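Local coordinates for substrate-binding protein (Synechococcus sp., PDB 6WPN) that probably binds an oligosaccharide or related sugar in the periplasm, as the solute-capturing component of a transport system, at residues A[264-272]-A[360-368]; A[143-151]-A[278-288]. All coordinates share one frame; numbering follows the deposited sequence.

Contact 1: residues A[264-272]-A[360-368]; sequences GAEFLRSIQ and AEAQIRDAR
Helix 265-274 packs antiparallel to helix 359-374 on the outer layer of an alpha/beta lobe, with Ile364 of one helix at the middle of the contact. Over the short segments the axes approach to 9.2 Å and their directions differ by 160°. Ile364 is a knob in a hole made by Ala265, Leu268, Arg269 and Gln272. In the conformer described, one of two for the arginine, Ile364 CG1 sits over the centre of one face of the Arg269 guanidinium, 3.7 Å from CZ; bends at chi2 and chi3 bring that flat group back across the isoleucine. Further out on the same branch, Ile364 CD1 meets Leu268 CG at 3.7 Å, the two side chains lying antiparallel, each overlapping the other's flank. Closer to the start of helix 265-274, small residues permit close approach: Ala265 CB lies 3.7 Å from Ala367 CB, while Leu268 CD2 reaches that same methyl at 3.9 Å.

At the opposite end the contact turns polar. Gln272 has CG beside its backbone N (chi1 -73°) and then runs extended, which carries its amide to the neighbouring helix. There NE2 gives two hydrogen bonds. One goes to Gln363 OE1 at 2.9 Å, in the carbonyl plane and on a lone pair, with the two amides only 18° from coplanar. The other goes to Ala360 O, also 2.9 Å from Gln272 NE2. That carbonyl additionally accepts the helical bond from Ile364 N, and the two donors come from opposite faces of its plane. Gln363 is itself positioned by its NE2, bonded to Ala279 O. With Leu268 and Ala367 also touching Pro284 of strand 282-285, the pair is a helical layer laid against a beta sheet, as in the alpha/beta lobes of periplasmic solute-binding proteins.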
loop_
_atom_site.group_PDB
_atom_site.type_symbol
_atom_site.label_atom_id
_atom_site.label_comp_id
_atom_site.label_asym_id
_atom_site.label_seq_id
_atom_site.Cartn_x
_atom_site.Cartn_y
_atom_site.Cartn_z
ATOM N N GLY A 264 -0.660 9.660 0.683
ATOM C CA GLY A 264 -1.967 9.805 1.287
ATOM C C GLY A 264 -2.151 11.116 2.033
ATOM O O GLY A 264 -1.320 12.025 1.992
ATOM N N ALA A 265 -3.291 11.203 2.727
ATOM C CA ALA A 265 -3.636 12.403 3.485
ATOM C C ALA A 265 -2.792 12.549 4.745
ATOM O O ALA A 265 -2.507 13.683 5.163
ATOM C CB ALA A 265 -5.119 12.383 3.854
ATOM N N GLU A 266 -2.405 11.430 5.375
ATOM C CA GLU A 266 -1.696 11.531 6.647
ATOM C C GLU A 266 -0.325 12.157 6.461
ATOM O O GLU A 266 0.122 12.959 7.294
ATOM C CB GLU A 266 -1.553 10.152 7.281
ATOM C CG GLU A 266 -0.701 10.096 8.546
ATOM C CD GLU A 266 -1.370 10.723 9.766
ATOM O OE1 GLU A 266 -2.492 11.258 9.635
ATOM O OE2 GLU A 266 -0.778 10.676 10.870
ATOM N N PHE A 267 0.359 11.811 5.375
ATOM C CA PHE A 267 1.646 12.429 5.131
ATOM C C PHE A 267 1.518 13.907 4.791
ATOM O O PHE A 267 2.478 14.663 4.973
ATOM C CB PHE A 267 2.378 11.695 4.016
ATOM C CG PHE A 267 3.721 12.254 3.746
ATOM C CD1 PHE A 267 4.689 12.239 4.733
ATOM C CD2 PHE A 267 4.016 12.828 2.525
ATOM C CE1 PHE A 267 5.933 12.771 4.504
ATOM C CE2 PHE A 267 5.267 13.356 2.287
ATOM C CZ PHE A 267 6.219 13.338 3.279
ATOM N N LEU A 268 0.344 14.338 4.323
ATOM C CA LEU A 268 0.148 15.749 4.022
ATOM C C LEU A 268 0.266 16.615 5.271
ATOM O O LEU A 268 0.745 17.752 5.188
ATOM C CB LEU A 268 -1.202 15.951 3.331
ATOM C CG LEU A 268 -1.528 17.323 2.733
ATOM C CD1 LEU A 268 -0.350 17.901 1.957
ATOM C CD2 LEU A 268 -2.755 17.208 1.842
ATOM N N ARG A 269 -0.147 16.104 6.434
ATOM C CA ARG A 269 -0.049 16.903 7.654
ATOM C C ARG A 269 1.404 17.088 8.080
ATOM O O ARG A 269 1.773 18.151 8.593
ATOM C CB ARG A 269 -0.864 16.268 8.783
ATOM C CG ARG A 269 -0.855 17.069 10.090
ATOM C CD ARG A 269 -1.769 18.304 10.037
ATOM N NE ARG A 269 -3.171 17.976 10.305
ATOM C CZ ARG A 269 -4.170 18.856 10.288
ATOM N NH1 ARG A 269 -3.936 20.132 10.011
ATOM N NH2 ARG A 269 -5.409 18.458 10.546
ATOM N N SER A 270 2.247 16.072 7.876
ATOM C CA SER A 270 3.660 16.235 8.198
ATOM C C SER A 270 4.354 17.145 7.194
ATOM O O SER A 270 5.303 17.850 7.554
ATOM C CB SER A 270 4.355 14.875 8.277
ATOM O OG SER A 270 4.148 14.131 7.096
ATOM N N ILE A 271 3.891 17.160 5.942
ATOM C CA ILE A 271 4.376 18.154 4.989
ATOM C C ILE A 271 4.017 19.552 5.469
ATOM O O ILE A 271 4.821 20.487 5.370
ATOM C CB ILE A 271 3.801 17.886 3.586
ATOM C CG1 ILE A 271 4.333 16.576 3.018
ATOM C CG2 ILE A 271 4.113 19.040 2.639
ATOM C CD1 ILE A 271 3.765 16.260 1.645
ATOM N N GLN A 272 2.792 19.721 5.977
ATOM C CA GLN A 272 2.365 21.026 6.468
ATOM C C GLN A 272 3.292 21.525 7.563
ATOM O O GLN A 272 3.660 22.704 7.584
ATOM C CB GLN A 272 0.927 20.959 6.981
ATOM C CG GLN A 272 -0.122 20.844 5.893
ATOM C CD GLN A 272 -1.529 20.711 6.446
ATOM O OE1 GLN A 272 -1.734 20.678 7.658
ATOM N NE2 GLN A 272 -2.508 20.655 5.556
ATOM N N ALA A 360 -5.090 24.976 6.312
ATOM C CA ALA A 360 -4.387 23.712 6.529
ATOM C C ALA A 360 -5.366 22.577 6.807
ATOM O O ALA A 360 -5.257 21.488 6.227
ATOM C CB ALA A 360 -3.387 23.856 7.677
ATOM N N GLU A 361 -6.322 22.806 7.708
ATOM C CA GLU A 361 -7.342 21.795 7.961
ATOM C C GLU A 361 -8.204 21.555 6.731
ATOM O O GLU A 361 -8.640 20.425 6.489
ATOM C CB GLU A 361 -8.220 22.211 9.140
ATOM C CG GLU A 361 -7.530 22.146 10.488
ATOM C CD GLU A 361 -8.471 22.484 11.628
ATOM O OE1 GLU A 361 -9.694 22.265 11.475
ATOM O OE2 GLU A 361 -7.994 22.971 12.676
ATOM N N ALA A 362 -8.458 22.604 5.944
ATOM C CA ALA A 362 -9.228 22.444 4.716
ATOM C C ALA A 362 -8.484 21.570 3.716
ATOM O O ALA A 362 -9.089 20.710 3.063
ATOM C CB ALA A 362 -9.548 23.812 4.114
ATOM N N GLN A 363 -7.170 21.772 3.589
ATOM C CA GLN A 363 -6.363 20.924 2.718
ATOM C C GLN A 363 -6.422 19.464 3.155
ATOM O O GLN A 363 -6.589 18.565 2.323
ATOM C CB GLN A 363 -4.920 21.427 2.707
ATOM C CG GLN A 363 -4.016 20.728 1.711
ATOM C CD GLN A 363 -2.611 21.292 1.735
ATOM O OE1 GLN A 363 -2.008 21.431 2.798
ATOM N NE2 GLN A 363 -2.091 21.643 0.565
ATOM N N ILE A 364 -6.289 19.210 4.462
ATOM C CA ILE A 364 -6.333 17.838 4.970
ATOM C C ILE A 364 -7.706 17.230 4.731
ATOM O O ILE A 364 -7.836 16.044 4.404
ATOM C CB ILE A 364 -5.961 17.802 6.466
ATOM C CG1 ILE A 364 -4.504 18.218 6.673
ATOM C CG2 ILE A 364 -6.225 16.425 7.054
ATOM C CD1 ILE A 364 -3.525 17.462 5.812
ATOM N N ARG A 365 -8.753 18.037 4.892
ATOM C CA ARG A 365 -10.102 17.562 4.627
ATOM C C ARG A 365 -10.283 17.238 3.147
ATOM O O ARG A 365 -10.900 16.223 2.804
ATOM C CB ARG A 365 -11.107 18.614 5.107
ATOM C CG ARG A 365 -12.569 18.227 5.008
ATOM C CD ARG A 365 -13.168 18.711 3.712
ATOM N NE ARG A 365 -14.621 18.605 3.719
ATOM C CZ ARG A 365 -15.444 19.647 3.746
ATOM N NH1 ARG A 365 -14.947 20.880 3.767
ATOM N NH2 ARG A 365 -16.760 19.457 3.743
ATOM N N ASP A 366 -9.738 18.082 2.260
ATOM C CA ASP A 366 -9.817 17.820 0.825
ATOM C C ASP A 366 -9.148 16.502 0.461
ATOM O O ASP A 366 -9.643 15.760 -0.398
ATOM C CB ASP A 366 -9.172 18.956 0.027
ATOM C CG ASP A 366 -9.884 20.286 0.199
ATOM O OD1 ASP A 366 -11.083 20.291 0.563
ATOM O OD2 ASP A 366 -9.238 21.332 -0.049
ATOM N N ALA A 367 -8.008 16.202 1.085
ATOM C CA ALA A 367 -7.301 14.971 0.760
ATOM C C ALA A 367 -8.061 13.753 1.268
ATOM O O ALA A 367 -8.242 12.776 0.534
ATOM C CB ALA A 367 -5.888 15.016 1.338
ATOM N N ARG A 368 -8.535 13.799 2.518
ATOM C CA ARG A 368 -9.262 12.655 3.064
ATOM C C ARG A 368 -10.546 12.394 2.285
ATOM O O ARG A 368 -10.925 11.238 2.065
ATOM C CB ARG A 368 -9.583 12.878 4.542
ATOM C CG ARG A 368 -8.383 12.959 5.466
ATOM C CD ARG A 368 -8.837 13.252 6.882
ATOM N NE ARG A 368 -9.686 12.176 7.384
ATOM C CZ ARG A 368 -10.497 12.283 8.429
ATOM N NH1 ARG A 368 -10.586 13.430 9.094
ATOM N NH2 ARG A 368 -11.231 11.243 8.802
#

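Contact 2: residues A[143-151]-A[278-288]; sequences VRLSLVNGD and VAAVTTPQPPL
The flat amide of Asn149 runs alongside Val281, the two side chains parallel and flank to flank, with Asn149 OD1 3.6 Å from Val281 CG2; Val278 crosses Asn149 at about a right angle, its CG1 3.8 Å from Asn149 ND2. The same OD1 accepts from Leu152 N, so Asn149 is the N-cap of helix 150-155. At the far end, the Pro287 ring brings CB to 3.2 Å from Arg144 O.

Between these ends, strands 145-149 and 282-285 form an antiparallel pair of the mixed sheet. Val148 and Thr283 are a hydrogen-bonded pair, Val148 N to Thr283 O and Thr283 N to Val148 O, 3.1 Å each, and Ser146 N donates to Gln285 O at 2.8 Å with a return bond that is weak. Gly150 N extends the pairing beyond the strand with a 2.8 Å hydrogen bond to Val281 O. Leu147 with Pro284 and Asn149 with Thr282 are non-hydrogen-bonded pairs on the sheet face that carries helices 265-274 and 359-374. Val148 and Gln285 share the other face, Val148 CG2 lying 3.8 Å from Gln285 CG. There too Ser146 OG, placed beside its own backbone N (chi1 -68°), lies 3.0 Å from Pro286 O and meets a water that accepts from Leu288 N.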
loop_
_atom_site.group_PDB
_atom_site.type_symbol
_atom_site.label_atom_id
_atom_site.label_comp_id
_atom_site.label_asym_id
_atom_site.label_seq_id
_atom_site.Cartn_x
_atom_site.Cartn_y
_atom_site.Cartn_z
ATOM N N VAL A 143 -6.035 4.705 0.359
ATOM C CA VAL A 143 -6.032 5.048 -1.057
ATOM C C VAL A 143 -5.064 6.212 -1.216
ATOM O O VAL A 143 -5.335 7.321 -0.738
ATOM C CB VAL A 143 -7.434 5.410 -1.562
ATOM C CG1 VAL A 143 -7.383 5.776 -3.032
ATOM C CG2 VAL A 143 -8.393 4.251 -1.320
ATOM N N ARG A 144 -3.940 5.976 -1.882
ATOM C CA ARG A 144 -2.946 7.025 -2.074
ATOM C C ARG A 144 -3.354 7.965 -3.202
ATOM O O ARG A 144 -3.863 7.535 -4.241
ATOM C CB ARG A 144 -1.564 6.433 -2.342
ATOM C CG ARG A 144 -1.421 5.706 -3.649
ATOM C CD ARG A 144 0.009 5.246 -3.845
ATOM N NE ARG A 144 0.124 4.434 -5.047
ATOM C CZ ARG A 144 0.045 3.107 -5.061
ATOM N NH1 ARG A 144 -0.130 2.439 -3.927
ATOM N NH2 ARG A 144 0.155 2.446 -6.207
ATOM N N LEU A 145 -3.164 9.258 -2.974
ATOM C CA LEU A 145 -3.499 10.283 -3.947
ATOM C C LEU A 145 -2.237 10.792 -4.640
ATOM O O LEU A 145 -1.120 10.340 -4.382
ATOM C CB LEU A 145 -4.243 11.428 -3.264
ATOM C CG LEU A 145 -5.417 11.029 -2.368
ATOM C CD1 LEU A 145 -5.873 12.223 -1.553
ATOM C CD2 LEU A 145 -6.562 10.458 -3.188
ATOM N N SER A 146 -2.426 11.743 -5.551
ATOM C CA SER A 146 -1.330 12.476 -6.176
ATOM C C SER A 146 -1.217 13.832 -5.491
ATOM O O SER A 146 -2.092 14.686 -5.654
ATOM C CB SER A 146 -1.551 12.643 -7.678
ATOM O OG SER A 146 -1.464 11.404 -8.355
ATOM N N LEU A 147 -0.175 14.013 -4.684
ATOM C CA LEU A 147 0.123 15.325 -4.117
ATOM C C LEU A 147 0.911 16.136 -5.140
ATOM O O LEU A 147 2.055 15.800 -5.459
ATOM C CB LEU A 147 0.885 15.178 -2.806
ATOM C CG LEU A 147 0.168 14.340 -1.745
ATOM C CD1 LEU A 147 0.958 14.315 -0.442
ATOM C CD2 LEU A 147 -1.242 14.855 -1.507
ATOM N N VAL A 148 0.300 17.189 -5.679
ATOM C CA VAL A 148 0.858 17.933 -6.805
ATOM C C VAL A 148 1.356 19.289 -6.323
ATOM O O VAL A 148 0.598 20.064 -5.727
ATOM C CB VAL A 148 -0.181 18.097 -7.925
ATOM C CG1 VAL A 148 0.339 19.026 -9.003
ATOM C CG2 VAL A 148 -0.524 16.738 -8.504
ATOM N N ASN A 149 2.624 19.580 -6.601
ATOM C CA ASN A 149 3.196 20.900 -6.345
ATOM C C ASN A 149 2.721 21.847 -7.442
ATOM O O ASN A 149 3.266 21.857 -8.550
ATOM C CB ASN A 149 4.716 20.821 -6.294
ATOM C CG ASN A 149 5.357 22.127 -5.859
ATOM O OD1 ASN A 149 5.052 23.193 -6.388
ATOM N ND2 ASN A 149 6.258 22.043 -4.889
ATOM N N GLY A 150 1.706 22.658 -7.129
ATOM C CA GLY A 150 1.133 23.538 -8.135
ATOM C C GLY A 150 2.081 24.632 -8.575
ATOM O O GLY A 150 1.982 25.138 -9.697
ATOM N N ASP A 151 3.011 25.014 -7.705
ATOM C CA ASP A 151 3.952 26.059 -8.073
ATOM C C ASP A 151 4.948 25.566 -9.123
ATOM O O ASP A 151 5.331 26.321 -10.025
ATOM C CB ASP A 151 4.667 26.569 -6.833
ATOM C CG ASP A 151 5.585 27.704 -7.147
ATOM O OD1 ASP A 151 5.126 28.870 -7.135
ATOM O OD2 ASP A 151 6.753 27.415 -7.456
ATOM N N VAL A 278 5.845 24.310 0.746
ATOM C CA VAL A 278 5.396 23.338 -0.247
ATOM C C VAL A 278 3.936 22.959 -0.024
ATOM O O VAL A 278 3.172 22.807 -0.985
ATOM C CB VAL A 278 6.309 22.098 -0.223
ATOM C CG1 VAL A 278 5.816 21.063 -1.213
ATOM C CG2 VAL A 278 7.739 22.501 -0.534
ATOM N N ALA A 279 3.525 22.790 1.235
ATOM C CA ALA A 279 2.136 22.435 1.504
ATOM C C ALA A 279 1.181 23.546 1.083
ATOM O O ALA A 279 0.052 23.264 0.667
ATOM C CB ALA A 279 1.952 22.104 2.986
ATOM N N ALA A 280 1.617 24.808 1.161
ATOM C CA ALA A 280 0.745 25.913 0.771
ATOM C C ALA A 280 0.439 25.894 -0.724
ATOM O O ALA A 280 -0.605 26.406 -1.144
ATOM C CB ALA A 280 1.369 27.252 1.167
ATOM N N VAL A 281 1.326 25.313 -1.536
ATOM C CA VAL A 281 1.136 25.193 -2.977
ATOM C C VAL A 281 0.826 23.757 -3.385
ATOM O O VAL A 281 0.903 23.423 -4.571
ATOM C CB VAL A 281 2.350 25.730 -3.754
ATOM C CG1 VAL A 281 2.634 27.173 -3.357
ATOM C CG2 VAL A 281 3.573 24.852 -3.522
ATOM N N THR A 282 0.504 22.894 -2.425
ATOM C CA THR A 282 0.165 21.502 -2.684
ATOM C C THR A 282 -1.346 21.334 -2.798
ATOM O O THR A 282 -2.096 21.869 -1.974
ATOM C CB THR A 282 0.698 20.612 -1.558
ATOM O OG1 THR A 282 2.128 20.677 -1.525
ATOM C CG2 THR A 282 0.251 19.167 -1.748
ATOM N N THR A 283 -1.793 20.595 -3.816
ATOM C CA THR A 283 -3.203 20.247 -3.945
ATOM C C THR A 283 -3.330 18.738 -4.123
ATOM O O THR A 283 -2.598 18.146 -4.934
ATOM C CB THR A 283 -3.871 20.968 -5.119
ATOM O OG1 THR A 283 -3.167 20.661 -6.325
ATOM C CG2 THR A 283 -3.875 22.475 -4.894
ATOM N N PRO A 284 -4.232 18.082 -3.400
ATOM C CA PRO A 284 -4.442 16.647 -3.622
ATOM C C PRO A 284 -5.186 16.412 -4.929
ATOM O O PRO A 284 -6.084 17.171 -5.298
ATOM C CB PRO A 284 -5.282 16.217 -2.411
ATOM C CG PRO A 284 -5.188 17.365 -1.430
ATOM C CD PRO A 284 -5.009 18.586 -2.257
ATOM N N GLN A 285 -4.799 15.352 -5.628
ATOM C CA GLN A 285 -5.343 15.009 -6.933
ATOM C C GLN A 285 -5.536 13.502 -7.014
ATOM O O GLN A 285 -4.959 12.755 -6.217
ATOM C CB GLN A 285 -4.422 15.487 -8.068
ATOM C CG GLN A 285 -4.284 17.000 -8.172
ATOM C CD GLN A 285 -5.569 17.686 -8.597
ATOM O OE1 GLN A 285 -6.349 17.145 -9.378
ATOM N NE2 GLN A 285 -5.799 18.888 -8.078
ATOM N N PRO A 286 -6.360 13.030 -7.948
ATOM C CA PRO A 286 -6.557 11.588 -8.079
ATOM C C PRO A 286 -5.253 10.894 -8.406
ATOM O O PRO A 286 -4.366 11.470 -9.066
ATOM C CB PRO A 286 -7.558 11.475 -9.238
ATOM C CG PRO A 286 -8.290 12.769 -9.225
ATOM C CD PRO A 286 -7.285 13.797 -8.804
ATOM N N PRO A 287 -5.086 9.648 -7.969
ATOM C CA PRO A 287 -3.851 8.923 -8.271
ATOM C C PRO A 287 -3.762 8.599 -9.751
ATOM O O PRO A 287 -4.756 8.604 -10.481
ATOM C CB PRO A 287 -3.972 7.645 -7.437
ATOM C CG PRO A 287 -5.451 7.437 -7.314
ATOM C CD PRO A 287 -6.049 8.816 -7.227
ATOM N N LEU A 288 -2.540 8.322 -10.196
ATOM C CA LEU A 288 -2.356 7.912 -11.578
ATOM C C LEU A 288 -2.959 6.530 -11.778
ATOM O O LEU A 288 -2.846 5.655 -10.914
ATOM C CB LEU A 288 -0.873 7.907 -11.947
ATOM C CG LEU A 288 -0.219 9.286 -12.055
ATOM C CD1 LEU A 288 1.282 9.208 -11.855
ATOM C CD2 LEU A 288 -0.559 9.889 -13.410
HETATM O O HOH W 1 -0.508 9.022 -8.021
#

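Contact 1 is the helical layer and contact 2 the sheet beneath it, their centres about 10 Å apart. The two interlock along the chain, since segment 264-272 leads through helix 276-280 into strand 282-285, and their segments alternate in sequence. The main polar tie is a probable hydrogen bond from Gln363 NE2 to Ala279 O, 2.7 Å. Packing adds Leu145 CD1 against Ala367 O at 3.2 Å, and Gln272 CA against Ala279 CB at 3.7 Å. Both contacts lie about 18 Å, centre to centre, from the middle of the chain. A 1,2-ethanediol, probably from the crystallisation liquor, sits about 4 Å from the Gln363 side chain.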